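Local coordinates for microcompartments protein (Halothece sp. PCC 7418, PDB 5VGU) that probably forms hexameric tiles of the beta-carboxysome shell, as a CcmK4 protein of the bacterial microcompartment family, at residues A[8-13]-A[42-47]. Sequence-based numbering, arbitrary orientation.
Sequences SLETKG and RFTIII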
# COMPACT_ATOMS: atom_id res chain seq x y z
N SER A 8 10.32 -19.42 5.38
CA SER A 8 9.93 -18.11 4.90
C SER A 8 11.14 -17.20 4.95
O SER A 8 11.86 -17.17 5.95
CB SER A 8 8.78 -17.53 5.75
OG SER A 8 8.40 -16.25 5.24
N LEU A 9 11.33 -16.46 3.87
CA LEU A 9 12.46 -15.56 3.71
C LEU A 9 11.96 -14.27 3.09
O LEU A 9 11.16 -14.29 2.15
CB LEU A 9 13.54 -16.23 2.84
CG LEU A 9 14.80 -15.45 2.50
CD1 LEU A 9 15.95 -16.42 2.31
CD2 LEU A 9 14.60 -14.62 1.24
N GLU A 10 12.47 -13.14 3.58
CA GLU A 10 12.00 -11.83 3.15
C GLU A 10 13.20 -10.95 2.81
O GLU A 10 14.14 -10.86 3.61
CB GLU A 10 11.13 -11.20 4.26
CG GLU A 10 10.46 -9.89 3.94
CD GLU A 10 9.46 -9.49 5.02
OE1 GLU A 10 8.60 -10.33 5.38
OE2 GLU A 10 9.53 -8.33 5.50
N THR A 11 13.16 -10.32 1.63
CA THR A 11 14.24 -9.46 1.16
C THR A 11 13.76 -8.03 0.96
O THR A 11 12.57 -7.76 0.77
CB THR A 11 14.83 -9.95 -0.17
OG1 THR A 11 13.84 -9.89 -1.20
CG2 THR A 11 15.34 -11.39 -0.06
N LYS A 12 14.71 -7.11 0.96
CA LYS A 12 14.49 -5.78 0.42
C LYS A 12 14.70 -5.86 -1.09
O LYS A 12 15.80 -6.19 -1.55
CB LYS A 12 15.44 -4.77 1.06
CG LYS A 12 15.15 -3.31 0.70
CD LYS A 12 13.88 -2.81 1.38
CE LYS A 12 13.85 -1.30 1.43
NZ LYS A 12 12.82 -0.81 2.39
N GLY A 13 13.64 -5.59 -1.85
CA GLY A 13 13.69 -5.64 -3.30
C GLY A 13 13.28 -6.99 -3.84
O GLY A 13 13.49 -8.04 -3.22
N ARG A 42 9.61 -4.67 0.35
CA ARG A 42 9.99 -5.97 0.88
C ARG A 42 9.07 -7.05 0.31
O ARG A 42 7.88 -6.82 0.07
CB ARG A 42 9.99 -5.94 2.41
CG ARG A 42 11.24 -5.21 2.90
CD ARG A 42 11.21 -4.85 4.36
NE ARG A 42 11.02 -6.00 5.23
CZ ARG A 42 11.50 -6.07 6.47
NH1 ARG A 42 12.22 -5.08 6.97
NH2 ARG A 42 11.27 -7.14 7.20
N PHE A 43 9.66 -8.22 0.04
CA PHE A 43 8.99 -9.34 -0.58
C PHE A 43 9.29 -10.59 0.24
O PHE A 43 10.43 -10.80 0.66
CB PHE A 43 9.43 -9.54 -2.02
CG PHE A 43 9.03 -8.41 -2.95
CD1 PHE A 43 9.79 -7.27 -3.03
CD2 PHE A 43 7.88 -8.51 -3.70
CE1 PHE A 43 9.42 -6.23 -3.86
CE2 PHE A 43 7.51 -7.47 -4.56
CZ PHE A 43 8.28 -6.34 -4.63
N THR A 44 8.26 -11.39 0.49
CA THR A 44 8.36 -12.61 1.27
C THR A 44 8.11 -13.80 0.36
O THR A 44 7.15 -13.79 -0.42
CB THR A 44 7.32 -12.64 2.42
OG1 THR A 44 7.27 -11.38 3.08
CG2 THR A 44 7.62 -13.72 3.42
N ILE A 45 8.91 -14.86 0.48
CA ILE A 45 8.62 -16.10 -0.22
C ILE A 45 8.46 -17.21 0.82
O ILE A 45 9.03 -17.15 1.91
CB ILE A 45 9.68 -16.48 -1.26
CG1 ILE A 45 11.11 -16.37 -0.68
CG2 ILE A 45 9.51 -15.61 -2.52
CD1 ILE A 45 12.18 -16.88 -1.61
N ILE A 46 7.68 -18.23 0.45
CA ILE A 46 7.31 -19.33 1.34
C ILE A 46 7.57 -20.64 0.60
O ILE A 46 7.06 -20.86 -0.50
CB ILE A 46 5.84 -19.25 1.79
CG1 ILE A 46 5.57 -17.93 2.52
CG2 ILE A 46 5.50 -20.42 2.69
CD1 ILE A 46 5.05 -16.86 1.63
N ILE A 47 8.32 -21.53 1.24
CA ILE A 47 8.55 -22.85 0.69
C ILE A 47 8.01 -23.88 1.68
O ILE A 47 7.90 -23.61 2.87
CB ILE A 47 10.04 -23.15 0.38
CG1 ILE A 47 10.90 -22.94 1.63
CG2 ILE A 47 10.54 -22.29 -0.75
CD1 ILE A 47 12.33 -23.45 1.50
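Glu10 carries CG opposite its backbone N (chi1 -175°) on an extended chain, while Arg42 bends at chi3 (57°), which brings the NE/NH2 edge of its guanidinium to the carboxylate on the facing strand. The two side chains cross at about a right angle, and Arg42 grips from its side: NE lies 2.8 Å and NH2 2.7 Å from Glu10 OE2, that single oxygen accepting both bonds of the salt bridge almost in the guanidinium plane. NE takes the anti lone pair, whereas NH2 approaches from above the carboxylate plane, the two planes being 65° apart. The other oxygen, Glu10 OE1, accepts from Thr44 OG1 at 2.9 Å, from the opposite side of the carboxylate plane to NH2, and from the backbone N of Phe14 in a neighbouring subunit. With both oxygens engaged, the buried carboxylate is fixed in rotation and ties the strand pair to the subunit interface. A glutamine here would probably leave the Arg42 charge without its mate and weaken the grip on its guanidinium.

Beneath this polar face, strands 8-12 and 42-47 run antiparallel at the centre of the four-stranded BMC-domain sheet, between strands 30-39 and 72-79. Leu9 with Ile45 and Thr11 with Phe43 are the hydrogen-bonded pairs; Leu9 N reaches Ile45 O at 3.1 Å and Thr11 N reaches Phe43 O at 2.9 Å. Their side chains occupy the face opposite Glu10, where Leu9 and Ile45 both pack on Met24 of helix 14-27 and Leu9 also meets helix 51-65. At the strand end, Thr11 OG1 donates to Gly13 O over 2.8 Å, and Phe43 CD1 approaches Gly13 C obliquely at 3.6 Å while its ring meets Phe14 of the same chain edge-to-face.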